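Local coordinates for protein cytosolic phospholipase A2 delta (Homo sapiens, PDB 5IZ5) that hydrolyses the sn-2 ester bond of glycerophospholipids in a calcium-dependent manner, with a preference for linoleic acid at that position, at residues 299-302 with 303-306; 368-371 with 372-376; 595-598 with 599-602; 623-626 with 627-631; 755-758 with 759-762. The protein carries 3 engineered substitutions. One frame throughout, in Å; residues are numbered along the deposited sequence.

In the fold
All five contacts are local ones within the catalytic PLA2c region. Interaction 2 is the core one: a buried helix just after the nucleophile, joined by backbone bonds and apolar side chains. Interactions 1 and 4 are partly buried, on helices 292-313 and 623-628. Interaction 1 sends arginine ends to loop carbonyls. In interaction 4 a threonine hydroxyl shares a carbonyl with the backbone N-H within a short helix. Interactions 3 and 5 are surface turns without regular helix beyond a short 3-10 stretch. A cation-pi pair marks 595-602, and two glutamines three residues apart mark 755-762. Interactions 1 and 2 lie closest, with nearest atoms about 7 Å apart, and both reach the loop at Pro-462.

Interaction 1 (299-302 with 303-306); sequences SRRK and QVVA
Arg-301 runs across the side chain of Val-305 at about a right angle. Its CG lies 4.1 Å from Val-305 CG2, and further out its NE also approaches that methyl. The tip passes the residue before it, with Arg-301 NH1 4.1 Å from Val-304 CG1. Both methyls meet the guanidinium from oblique directions. These are loose van der Waals contacts, not polar ones. The arginine takes this path because CG stands opposite the backbone N (chi1 -175°) and the chain then bends at chi2 (59°).

The turns of helix 292-313 hold these side chains in place. Val-305 N donates to Arg-301 O at 2.9 Å. Ala-306 N donates to Lys-302 O at 2.8 Å. The bond from Gln-303 N to Arg-300 O, at 3.5 Å, is weak. Val-305 CG2 also rests 3.3 Å from Arg-301 O, beside the bonded carbonyl.

Further out, the arginine ends find their polar partners in loops. Arg-301 NH2 bonds to Val-358 O and its NH1 to Gly-459 O, while its chain touches Pro-462. Val-305 packs on Val-324 and Thr-359. Arg-300 NH2 bonds to Leu-456 O.

The buried Arg-301 thus has an apolar flank against the valines and a polar end whose NH1 and NH2 bond to main-chain carbonyls. The carbonyl dipoles would probably stabilise the positive charge without neutralising it, and the bonds tie this helix to the loops around it.

Interaction 2 (368-371 with 372-376); sequences TWTM and AHLYG
Thr-370 lays its CG2 methyl beside Leu-374, 3.9 Å from CD1. The two side chains lie side by side and point the same way. CG2 of the threonine is placed opposite its backbone N (chi1 of OG1 -54°), which leaves OG1 beside the N, where it bonds to Met-339 O of helix 335-351. Leu-374 CG also sits 3.3 Å from Thr-370 O.

Tyr-375 turns its ring edge to Met-371. Its CD2 comes within 3.1 Å of Met-371 O, which lies in the ring plane. The same oxygen accepts from Tyr-375 N at 2.9 Å. Ala-372, His-373 and Leu-374 make the preceding helical bonds, to Thr-368 O, Trp-369 O and Thr-370 O.

Helix 367-375 follows strand 360-363 and the nucleophile Ser-365. This order matches the nucleophile elbow of patatin-like hydrolases. Thr-368 OG1 bonds to Ser-365 O, and at the nearest atoms Trp-369 lies about 4 Å from the substrate-binding Gly-335. Tyr-375 OH reaches Pro-462 O, and His-373 ND1 bonds to Tyr-343 OH.

The chemistry is mixed. The Thr-370 and Leu-374 methyls pack toward helix 335-351. The buried hydroxyls and His-373 ND1 have bonded partners, joining the helix after the nucleophile to helix 335-351 and the Pro-462 loop.

Interaction 3 (595-598 with 599-602); sequences GFLT and GRPL
The charge contact joins Phe-596 and Arg-600. It is a cation-pi pair, with Arg-600 CZ 4.3 Å from the centroid of the Phe-596 ring and 18° off the ring normal. NH1 is the atom over the centre of the ring face, while the guanidinium plane is inclined to the ring by 49°. With chi1 at -178° the Phe-596 ring extends away from its own backbone N, which puts one ring face under the guanidinium. The model also brings NH1 too close to the carbonyl oxygen of Phe-596, so the exact position of the guanidinium is doubtful.

Backbone bonds shape the loop. Two type I beta turns overlap here, from Gly-595 to Thr-598 and from Leu-597 to Arg-600. Arg-600 N donates to Leu-597 O at 3.1 Å. Gly-595 O is gripped twice, by Thr-598 N at 3.1 Å and by Thr-598 OG1 at 2.7 Å. Both donors arrive on the same face of that carbonyl. The hydroxyl is also hydrogen-bonded to Lys-594 O. The loop runs between helix 588-593 and strand 614-615 and lies at the surface, away from the active site.

Van der Waals contacts complete the site. Leu-597 is buried. Its CD1 meets the edge of the Phe-596 ring, and the leucine packs on Phe-428 and Leu-431 of helix 428-441. Phe-596 rests on Arg-413 and Leu-416 of helix 406-422.

Interaction 4 (623-626 with 627-631); sequences KDFS and TWADY
From Lys-623 to Trp-628 the backbone is helical, and it leaves that form at Ala-629. Lys-623 O takes two donors from the next turn, on opposite faces of its plane. Thr-627 N reaches it at 3.1 Å and Thr-627 OG1 at 2.7 Å. The hydroxyl can bend back in this way because OG1 lies beside its own backbone N (chi1 -61°). The later bonds slacken. Trp-628 N has weak bonds to Asp-624 O and to Phe-625 O, and Ala-629 N has a weak one to Ser-626 O at 3.4 Å.

Among the larger side chains, Trp-628 brings CD1 to 3.1 Å from Asp-624 O, which it meets obliquely. Phe-625 reaches forward over the last turn, and its CE2 touches the Ala-629 methyl CB at 3.9 Å. The methyl comes at the ring from an oblique direction. Ala-629 CB also rests 3.3 Å from Phe-625 O. Ring and carbonyl of one residue thus meet the alanine just where the chain turns out of the helix.

The chain then enters helix 631-634, whose Asp-634 touches both Phe-625 and Ala-629. The Phe-625 ring also makes an edge-to-face stack with Tyr-619. Trp-628 meets Trp-484 of strand 482-487, with the two ring planes at about 65°. Thr-627 packs on Leu-699, so this short helix lies between a strand, a following helix and loops.

Interaction 5 (755-758 with 759-762); sequences ELQG and GQVD
The side-chain contacts are van der Waals ones, and all involve Gln-760. The amide oxygen Gln-757 OE1 approaches the aliphatic part of Gln-760, 3.5 Å from its CG, and the two amide planes are inclined by only 28°. The bend of Gln-760 at chi2 (-102°) folds its amide back beside Gln-757. Leu-756 CD2 comes within 3.9 Å of Gln-760 NE2, and Leu-756 O is 3.5 Å from Gln-760 CG. Leu-756 and Gln-760 cross obliquely.

The backbone bonds run from residue i+3 to residue i. Gly-759 N donates to Leu-756 O at 3.3 Å, and Gln-760 N donates to Gln-757 O at 3.0 Å.

Partners outside the turn include a salt bridge from Glu-755 OE1 to Arg-751 NH2 and a hydrogen bond from Asn-738 ND2 to Gly-759 O. Val-761 packs on Leu-788 and Arg-784 of helix 779-794. A sulfate ion, probably from the crystallisation liquor, lies about 3 Å from Gly-759 at the nearest atoms.

Two successive bonds of this kind are the mark of a 3-10 turn, here in a surface loop between strand 749-750 and helix 779-794.

Interaction 1 (299-302 with 303-306)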
loop_
_atom_site.group_PDB
_atom_site.type_symbol
_atom_site.label_atom_id
_atom_site.label_comp_id
_atom_site.label_asym_id
_atom_site.label_seq_id
_atom_site.Cartn_x
_atom_site.Cartn_y
_atom_site.Cartn_z
ATOM N N SER B 299 11.506 -10.534 -21.243
ATOM C CA SER B 299 12.283 -11.199 -22.298
ATOM C C SER B 299 12.086 -12.707 -22.247
ATOM O O SER B 299 11.849 -13.338 -23.271
ATOM C CB SER B 299 13.773 -10.824 -22.225
ATOM O OG SER B 299 14.438 -11.396 -21.102
ATOM N N ARG B 300 12.140 -13.277 -21.047
ATOM C CA ARG B 300 11.891 -14.703 -20.868
ATOM C C ARG B 300 10.460 -15.085 -21.260
ATOM O O ARG B 300 10.247 -16.042 -22.011
ATOM C CB ARG B 300 12.192 -15.106 -19.415
ATOM C CG ARG B 300 13.675 -15.107 -19.091
ATOM C CD ARG B 300 14.042 -15.641 -17.718
ATOM N NE ARG B 300 13.114 -15.298 -16.629
ATOM C CZ ARG B 300 13.283 -14.300 -15.755
ATOM N NH1 ARG B 300 14.336 -13.494 -15.823
ATOM N NH2 ARG B 300 12.384 -14.105 -14.799
ATOM N N ARG B 301 9.483 -14.316 -20.789
ATOM C CA ARG B 301 8.077 -14.645 -21.012
ATOM C C ARG B 301 7.681 -14.513 -22.483
ATOM O O ARG B 301 6.917 -15.323 -22.989
ATOM C CB ARG B 301 7.165 -13.764 -20.139
ATOM C CG ARG B 301 5.680 -14.104 -20.200
ATOM C CD ARG B 301 5.404 -15.533 -19.764
ATOM N NE ARG B 301 3.984 -15.856 -19.797
ATOM C CZ ARG B 301 3.483 -17.061 -19.539
ATOM N NH1 ARG B 301 4.281 -18.080 -19.224
ATOM N NH2 ARG B 301 2.172 -17.252 -19.602
ATOM N N LYS B 302 8.195 -13.491 -23.157
ATOM C CA LYS B 302 7.818 -13.229 -24.551
ATOM C C LYS B 302 8.234 -14.320 -25.534
ATOM O O LYS B 302 7.615 -14.464 -26.591
ATOM C CB LYS B 302 8.335 -11.868 -25.009
ATOM C CG LYS B 302 7.469 -10.738 -24.483
ATOM C CD LYS B 302 8.042 -9.374 -24.812
ATOM C CE LYS B 302 7.218 -8.287 -24.139
ATOM N NZ LYS B 302 7.732 -6.932 -24.463
ATOM N N GLN B 303 9.275 -15.079 -25.193
ATOM C CA GLN B 303 9.624 -16.268 -25.969
ATOM C C GLN B 303 8.529 -17.315 -25.866
ATOM O O GLN B 303 8.138 -17.905 -26.873
ATOM C CB GLN B 303 10.942 -16.879 -25.496
ATOM C CG GLN B 303 12.169 -16.181 -26.068
ATOM C CD GLN B 303 12.414 -16.592 -27.517
ATOM O OE1 GLN B 303 12.957 -17.666 -27.786
ATOM N NE2 GLN B 303 11.988 -15.751 -28.455
ATOM N N VAL B 304 8.041 -17.540 -24.648
ATOM C CA VAL B 304 6.974 -18.515 -24.419
ATOM C C VAL B 304 5.682 -18.050 -25.093
ATOM O O VAL B 304 4.951 -18.853 -25.664
ATOM C CB VAL B 304 6.728 -18.775 -22.911
ATOM C CG1 VAL B 304 5.558 -19.729 -22.704
ATOM C CG2 VAL B 304 7.980 -19.347 -22.253
ATOM N N VAL B 305 5.421 -16.748 -25.039
ATOM C CA VAL B 305 4.233 -16.170 -25.669
ATOM C C VAL B 305 4.303 -16.239 -27.199
ATOM O O VAL B 305 3.322 -16.601 -27.852
ATOM C CB VAL B 305 4.021 -14.706 -25.231
ATOM C CG1 VAL B 305 2.884 -14.062 -26.008
ATOM C CG2 VAL B 305 3.738 -14.628 -23.732
ATOM N N ALA B 306 5.455 -15.889 -27.764
ATOM C CA ALA B 306 5.656 -15.945 -29.219
ATOM C C ALA B 306 5.351 -17.340 -29.760
ATOM O O ALA B 306 4.632 -17.491 -30.751
ATOM C CB ALA B 306 7.080 -15.550 -29.572
#

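Interaction 2 (368-371 with 372-376)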
loop_
_atom_site.group_PDB
_atom_site.type_symbol
_atom_site.label_atom_id
_atom_site.label_comp_id
_atom_site.label_asym_id
_atom_site.label_seq_id
_atom_site.Cartn_x
_atom_site.Cartn_y
_atom_site.Cartn_z
ATOM N N THR B 368 -7.048 -13.194 -5.329
ATOM C CA THR B 368 -5.666 -13.381 -4.866
ATOM C C THR B 368 -5.460 -14.736 -4.206
ATOM O O THR B 368 -4.327 -15.216 -4.135
ATOM C CB THR B 368 -5.198 -12.288 -3.865
ATOM O OG1 THR B 368 -5.948 -12.373 -2.647
ATOM C CG2 THR B 368 -5.330 -10.891 -4.462
ATOM N N TRP B 369 -6.536 -15.352 -3.715
ATOM C CA TRP B 369 -6.435 -16.674 -3.099
ATOM C C TRP B 369 -6.083 -17.723 -4.145
ATOM O O TRP B 369 -5.266 -18.610 -3.892
ATOM C CB TRP B 369 -7.736 -17.084 -2.395
ATOM C CG TRP B 369 -8.260 -16.081 -1.403
ATOM C CD1 TRP B 369 -7.589 -15.016 -0.871
ATOM C CD2 TRP B 369 -9.561 -16.074 -0.810
ATOM N NE1 TRP B 369 -8.404 -14.325 -0.006
ATOM C CE2 TRP B 369 -9.617 -14.961 0.056
ATOM C CE3 TRP B 369 -10.695 -16.899 -0.941
ATOM C CZ2 TRP B 369 -10.758 -14.651 0.799
ATOM C CZ3 TRP B 369 -11.832 -16.590 -0.206
ATOM C CH2 TRP B 369 -11.855 -15.472 0.654
ATOM N N THR B 370 -6.722 -17.628 -5.309
ATOM C CA THR B 370 -6.424 -18.513 -6.431
ATOM C C THR B 370 -4.976 -18.311 -6.858
ATOM O O THR B 370 -4.217 -19.277 -7.001
ATOM C CB THR B 370 -7.341 -18.214 -7.631
ATOM O OG1 THR B 370 -8.707 -18.264 -7.213
ATOM C CG2 THR B 370 -7.129 -19.223 -8.760
ATOM N N MET B 371 -4.606 -17.045 -7.031
ATOM C CA MET B 371 -3.270 -16.678 -7.467
ATOM C C MET B 371 -2.214 -17.195 -6.498
ATOM O O MET B 371 -1.240 -17.823 -6.909
ATOM C CB MET B 371 -3.153 -15.155 -7.609
ATOM C CG MET B 371 -4.016 -14.588 -8.722
ATOM S SD MET B 371 -4.193 -12.801 -8.645
ATOM C CE MET B 371 -2.510 -12.287 -8.993
ATOM N N ALA B 372 -2.421 -16.949 -5.211
ATOM C CA ALA B 372 -1.451 -17.342 -4.196
ATOM C C ALA B 372 -1.257 -18.854 -4.154
ATOM O O ALA B 372 -0.129 -19.344 -4.107
ATOM C CB ALA B 372 -1.877 -16.832 -2.833
ATOM N N HIS B 373 -2.353 -19.598 -4.170
ATOM C CA HIS B 373 -2.255 -21.050 -4.161
ATOM C C HIS B 373 -1.476 -21.568 -5.375
ATOM O O HIS B 373 -0.573 -22.395 -5.238
ATOM C CB HIS B 373 -3.637 -21.694 -4.132
ATOM C CG HIS B 373 -3.590 -23.191 -4.148
ATOM N ND1 HIS B 373 -4.333 -23.953 -5.022
ATOM C CD2 HIS B 373 -2.862 -24.064 -3.413
ATOM C CE1 HIS B 373 -4.077 -25.234 -4.813
ATOM N NE2 HIS B 373 -3.188 -25.328 -3.840
ATOM N N LEU B 374 -1.831 -21.082 -6.557
ATOM C CA LEU B 374 -1.207 -21.558 -7.787
ATOM C C LEU B 374 0.274 -21.220 -7.856
ATOM O O LEU B 374 1.092 -22.083 -8.184
ATOM C CB LEU B 374 -1.917 -20.991 -9.014
ATOM C CG LEU B 374 -3.326 -21.539 -9.261
ATOM C CD1 LEU B 374 -3.976 -20.786 -10.410
ATOM C CD2 LEU B 374 -3.312 -23.039 -9.538
ATOM N N TYR B 375 0.618 -19.973 -7.537
ATOM C CA TYR B 375 2.008 -19.535 -7.612
ATOM C C TYR B 375 2.918 -20.137 -6.520
ATOM O O TYR B 375 4.125 -19.929 -6.548
ATOM C CB TYR B 375 2.097 -18.008 -7.646
ATOM C CG TYR B 375 1.816 -17.436 -9.015
ATOM C CD1 TYR B 375 2.852 -17.132 -9.886
ATOM C CD2 TYR B 375 0.513 -17.221 -9.452
ATOM C CE1 TYR B 375 2.603 -16.609 -11.139
ATOM C CE2 TYR B 375 0.252 -16.699 -10.709
ATOM C CZ TYR B 375 1.298 -16.396 -11.548
ATOM O OH TYR B 375 1.041 -15.884 -12.793
ATOM N N GLY B 376 2.346 -20.884 -5.580
ATOM C CA GLY B 376 3.124 -21.759 -4.712
ATOM C C GLY B 376 3.776 -22.927 -5.449
ATOM O O GLY B 376 4.787 -23.459 -4.993
#

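Interaction 3 (595-598 with 599-602)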
loop_
_atom_site.group_PDB
_atom_site.type_symbol
_atom_site.label_atom_id
_atom_site.label_comp_id
_atom_site.label_asym_id
_atom_site.label_seq_id
_atom_site.Cartn_x
_atom_site.Cartn_y
_atom_site.Cartn_z
ATOM N N GLY B 595 -13.975 -11.461 22.377
ATOM C CA GLY B 595 -13.486 -10.605 23.444
ATOM C C GLY B 595 -12.066 -10.145 23.179
ATOM O O GLY B 595 -11.753 -8.960 23.265
ATOM N N PHE B 596 -11.217 -11.105 22.828
ATOM C CA PHE B 596 -9.816 -10.844 22.490
ATOM C C PHE B 596 -9.639 -9.708 21.476
ATOM O O PHE B 596 -8.770 -8.848 21.635
ATOM C CB PHE B 596 -9.187 -12.138 21.956
ATOM C CG PHE B 596 -7.733 -12.009 21.615
ATOM C CD1 PHE B 596 -7.342 -11.613 20.344
ATOM C CD2 PHE B 596 -6.757 -12.293 22.557
ATOM C CE1 PHE B 596 -6.003 -11.491 20.021
ATOM C CE2 PHE B 596 -5.414 -12.176 22.241
ATOM C CZ PHE B 596 -5.035 -11.776 20.970
ATOM N N LEU B 597 -10.463 -9.707 20.439
ATOM C CA LEU B 597 -10.338 -8.730 19.347
ATOM C C LEU B 597 -10.991 -7.347 19.591
ATOM O O LEU B 597 -10.825 -6.441 18.777
ATOM C CB LEU B 597 -10.899 -9.367 18.066
ATOM C CG LEU B 597 -10.050 -9.347 16.783
ATOM C CD1 LEU B 597 -8.670 -9.921 17.067
ATOM C CD2 LEU B 597 -10.734 -10.148 15.685
ATOM N N THR B 598 -11.686 -7.169 20.714
ATOM C CA THR B 598 -12.586 -6.014 20.921
ATOM C C THR B 598 -11.944 -4.641 20.670
ATOM O O THR B 598 -12.474 -3.780 19.943
ATOM C CB THR B 598 -13.132 -6.036 22.361
ATOM O OG1 THR B 598 -13.796 -7.282 22.589
ATOM C CG2 THR B 598 -14.101 -4.883 22.627
ATOM N N GLY B 599 -10.787 -4.437 21.269
ATOM C CA GLY B 599 -10.134 -3.134 21.184
ATOM C C GLY B 599 -9.636 -2.726 19.797
ATOM O O GLY B 599 -9.459 -1.537 19.516
ATOM N N ARG B 600 -9.471 -3.709 18.914
ATOM C CA ARG B 600 -8.430 -3.658 17.892
ATOM C C ARG B 600 -8.789 -3.084 16.516
ATOM O O ARG B 600 -9.929 -3.169 16.062
ATOM C CB ARG B 600 -7.848 -5.071 17.768
ATOM C CG ARG B 600 -6.852 -5.326 18.878
ATOM C CD ARG B 600 -6.728 -6.748 19.374
ATOM N NE ARG B 600 -5.779 -6.743 20.486
ATOM C CZ ARG B 600 -5.691 -7.673 21.431
ATOM N NH1 ARG B 600 -6.493 -8.726 21.431
ATOM N NH2 ARG B 600 -4.784 -7.546 22.388
ATOM N N PRO B 601 -7.794 -2.488 15.843
ATOM C CA PRO B 601 -8.038 -1.944 14.508
ATOM C C PRO B 601 -8.393 -3.010 13.480
ATOM O O PRO B 601 -8.051 -4.179 13.644
ATOM C CB PRO B 601 -6.719 -1.252 14.145
ATOM C CG PRO B 601 -5.711 -1.724 15.128
ATOM C CD PRO B 601 -6.442 -2.181 16.344
ATOM N N LEU B 602 -9.092 -2.586 12.438
ATOM C CA LEU B 602 -9.530 -3.476 11.385
ATOM C C LEU B 602 -8.372 -3.876 10.481
ATOM O O LEU B 602 -8.308 -5.016 10.017
ATOM C CB LEU B 602 -10.602 -2.788 10.534
ATOM C CG LEU B 602 -12.038 -2.863 11.055
ATOM C CD1 LEU B 602 -12.946 -2.016 10.173
ATOM C CD2 LEU B 602 -12.540 -4.297 11.171
#

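Interaction 4 (623-626 with 627-631)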
loop_
_atom_site.group_PDB
_atom_site.type_symbol
_atom_site.label_atom_id
_atom_site.label_comp_id
_atom_site.label_asym_id
_atom_site.label_seq_id
_atom_site.Cartn_x
_atom_site.Cartn_y
_atom_site.Cartn_z
ATOM N N LYS B 623 4.446 13.532 -14.692
ATOM C CA LYS B 623 3.377 12.861 -15.426
ATOM C C LYS B 623 2.720 11.755 -14.621
ATOM O O LYS B 623 1.499 11.632 -14.587
ATOM C CB LYS B 623 3.918 12.254 -16.714
ATOM C CG LYS B 623 4.262 13.271 -17.784
ATOM C CD LYS B 623 4.963 12.617 -18.968
ATOM C CE LYS B 623 5.117 13.583 -20.132
ATOM N NZ LYS B 623 5.978 13.019 -21.212
ATOM N N ASP B 624 3.543 10.926 -13.997
ATOM C CA ASP B 624 3.031 9.770 -13.269
ATOM C C ASP B 624 2.415 10.096 -11.917
ATOM O O ASP B 624 1.440 9.464 -11.532
ATOM C CB ASP B 624 4.116 8.721 -13.111
ATOM C CG ASP B 624 4.685 8.283 -14.441
ATOM O OD1 ASP B 624 3.892 8.041 -15.373
ATOM O OD2 ASP B 624 5.922 8.192 -14.559
ATOM N N PHE B 625 2.948 11.080 -11.201
ATOM C CA PHE B 625 2.350 11.486 -9.932
ATOM C C PHE B 625 0.996 12.131 -10.235
ATOM O O PHE B 625 -0.010 11.848 -9.578
ATOM C CB PHE B 625 3.236 12.492 -9.193
ATOM C CG PHE B 625 2.614 13.017 -7.937
ATOM C CD1 PHE B 625 2.736 12.314 -6.753
ATOM C CD2 PHE B 625 1.875 14.197 -7.942
ATOM C CE1 PHE B 625 2.149 12.778 -5.591
ATOM C CE2 PHE B 625 1.289 14.665 -6.785
ATOM C CZ PHE B 625 1.419 13.951 -5.607
ATOM N N SER B 626 0.998 13.004 -11.238
ATOM C CA SER B 626 -0.231 13.692 -11.680
ATOM C C SER B 626 -1.318 12.706 -12.096
ATOM O O SER B 626 -2.490 12.923 -11.811
ATOM C CB SER B 626 0.063 14.674 -12.821
ATOM O OG SER B 626 0.613 15.883 -12.332
ATOM N N THR B 627 -0.923 11.602 -12.719
ATOM C CA THR B 627 -1.874 10.563 -13.122
ATOM C C THR B 627 -2.621 10.027 -11.916
ATOM O O THR B 627 -3.835 9.868 -11.960
ATOM C CB THR B 627 -1.159 9.383 -13.786
ATOM O OG1 THR B 627 -0.481 9.832 -14.963
ATOM C CG2 THR B 627 -2.134 8.283 -14.160
ATOM N N TRP B 628 -1.888 9.742 -10.847
ATOM C CA TRP B 628 -2.463 9.112 -9.655
ATOM C C TRP B 628 -2.891 10.102 -8.572
ATOM O O TRP B 628 -3.483 9.697 -7.579
ATOM C CB TRP B 628 -1.483 8.077 -9.098
ATOM C CG TRP B 628 -1.202 7.017 -10.112
ATOM C CD1 TRP B 628 -0.042 6.830 -10.809
ATOM C CD2 TRP B 628 -2.121 6.028 -10.586
ATOM N NE1 TRP B 628 -0.176 5.767 -11.671
ATOM C CE2 TRP B 628 -1.443 5.259 -11.554
ATOM C CE3 TRP B 628 -3.450 5.711 -10.280
ATOM C CZ2 TRP B 628 -2.047 4.192 -12.221
ATOM C CZ3 TRP B 628 -4.053 4.646 -10.943
ATOM C CH2 TRP B 628 -3.349 3.900 -11.901
ATOM N N ALA B 629 -2.637 11.394 -8.764
ATOM C CA ALA B 629 -2.946 12.368 -7.700
ATOM C C ALA B 629 -4.440 12.615 -7.440
ATOM O O ALA B 629 -5.171 12.981 -8.350
ATOM C CB ALA B 629 -2.256 13.706 -7.959
ATOM N N ASP B 630 -4.850 12.393 -6.183
ATOM C CA ASP B 630 -6.091 12.920 -5.570
ATOM C C ASP B 630 -5.914 14.419 -5.344
ATOM O O ASP B 630 -5.195 14.818 -4.427
ATOM C CB ASP B 630 -6.344 12.261 -4.190
ATOM C CG ASP B 630 -7.185 10.991 -4.267
ATOM O OD1 ASP B 630 -6.597 9.901 -4.095
ATOM O OD2 ASP B 630 -8.428 11.077 -4.465
ATOM N N TYR B 631 -6.593 15.260 -6.118
ATOM C CA TYR B 631 -6.109 16.636 -6.285
ATOM C C TYR B 631 -5.742 17.344 -4.968
ATOM O O TYR B 631 -4.569 17.678 -4.717
ATOM C CB TYR B 631 -7.105 17.505 -7.065
ATOM C CG TYR B 631 -6.824 18.997 -6.933
ATOM C CD1 TYR B 631 -7.857 19.916 -6.741
ATOM C CD2 TYR B 631 -5.513 19.483 -6.970
ATOM C CE1 TYR B 631 -7.589 21.274 -6.608
ATOM C CE2 TYR B 631 -5.236 20.834 -6.830
ATOM C CZ TYR B 631 -6.277 21.724 -6.652
ATOM O OH TYR B 631 -6.000 23.065 -6.517
#

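Interaction 5 (755-758 with 759-762)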
loop_
_atom_site.group_PDB
_atom_site.type_symbol
_atom_site.label_atom_id
_atom_site.label_comp_id
_atom_site.label_asym_id
_atom_site.label_seq_id
_atom_site.Cartn_x
_atom_site.Cartn_y
_atom_site.Cartn_z
ATOM N N GLU B 755 -28.491 -34.524 -17.835
ATOM C CA GLU B 755 -27.439 -33.563 -17.502
ATOM C C GLU B 755 -27.922 -32.102 -17.501
ATOM O O GLU B 755 -27.118 -31.153 -17.573
ATOM C CB GLU B 755 -26.290 -33.763 -18.491
ATOM C CG GLU B 755 -25.656 -35.146 -18.433
ATOM C CD GLU B 755 -24.594 -35.276 -17.356
ATOM O OE1 GLU B 755 -23.559 -35.929 -17.617
ATOM O OE2 GLU B 755 -24.787 -34.729 -16.248
ATOM N N LEU B 756 -29.238 -31.933 -17.384
ATOM C CA LEU B 756 -29.852 -30.617 -17.278
ATOM C C LEU B 756 -29.520 -29.933 -15.954
ATOM O O LEU B 756 -29.424 -28.708 -15.896
ATOM C CB LEU B 756 -31.369 -30.736 -17.415
ATOM C CG LEU B 756 -32.138 -29.407 -17.374
ATOM C CD1 LEU B 756 -33.127 -29.285 -18.526
ATOM C CD2 LEU B 756 -32.823 -29.224 -16.019
ATOM N N GLN B 757 -29.379 -30.721 -14.890
ATOM C CA GLN B 757 -29.076 -30.169 -13.564
ATOM C C GLN B 757 -27.735 -29.431 -13.531
ATOM O O GLN B 757 -27.618 -28.394 -12.882
ATOM C CB GLN B 757 -29.099 -31.267 -12.493
ATOM C CG GLN B 757 -29.969 -30.944 -11.279
ATOM C CD GLN B 757 -31.359 -30.416 -11.620
ATOM O OE1 GLN B 757 -31.589 -29.204 -11.604
ATOM N NE2 GLN B 757 -32.295 -31.318 -11.915
ATOM N N GLY B 758 -26.740 -29.959 -14.243
ATOM C CA GLY B 758 -25.411 -29.340 -14.327
ATOM C C GLY B 758 -25.381 -27.892 -14.800
ATOM O O GLY B 758 -24.427 -27.167 -14.508
ATOM N N GLY B 759 -26.416 -27.470 -15.527
ATOM C CA GLY B 759 -26.517 -26.097 -16.027
ATOM C C GLY B 759 -27.465 -25.217 -15.237
ATOM O O GLY B 759 -27.798 -24.113 -15.672
ATOM N N GLN B 760 -27.889 -25.696 -14.073
ATOM C CA GLN B 760 -28.740 -24.923 -13.181
ATOM C C GLN B 760 -27.856 -24.282 -12.113
ATOM O O GLN B 760 -27.726 -24.800 -11.001
ATOM C CB GLN B 760 -29.793 -25.834 -12.543
ATOM C CG GLN B 760 -30.744 -26.474 -13.545
ATOM C CD GLN B 760 -32.100 -25.791 -13.594
ATOM O OE1 GLN B 760 -32.203 -24.607 -13.923
ATOM N NE2 GLN B 760 -33.152 -26.539 -13.275
ATOM N N VAL B 761 -27.245 -23.155 -12.467
ATOM C CA VAL B 761 -26.316 -22.457 -11.583
ATOM C C VAL B 761 -27.072 -21.356 -10.853
ATOM O O VAL B 761 -27.557 -20.407 -11.470
ATOM C CB VAL B 761 -25.122 -21.855 -12.356
ATOM C CG1 VAL B 761 -24.045 -21.368 -11.390
ATOM C CG2 VAL B 761 -24.535 -22.883 -13.313
ATOM N N ASP B 762 -27.158 -21.491 -9.534
ATOM C CA ASP B 762 -27.933 -20.571 -8.717
ATOM C C ASP B 762 -27.161 -19.264 -8.478
ATOM O O ASP B 762 -26.485 -19.110 -7.463
ATOM C CB ASP B 762 -28.306 -21.253 -7.389
ATOM C CG ASP B 762 -29.335 -20.471 -6.595
ATOM O OD1 ASP B 762 -29.881 -19.482 -7.135
ATOM O OD2 ASP B 762 -29.592 -20.842 -5.428
#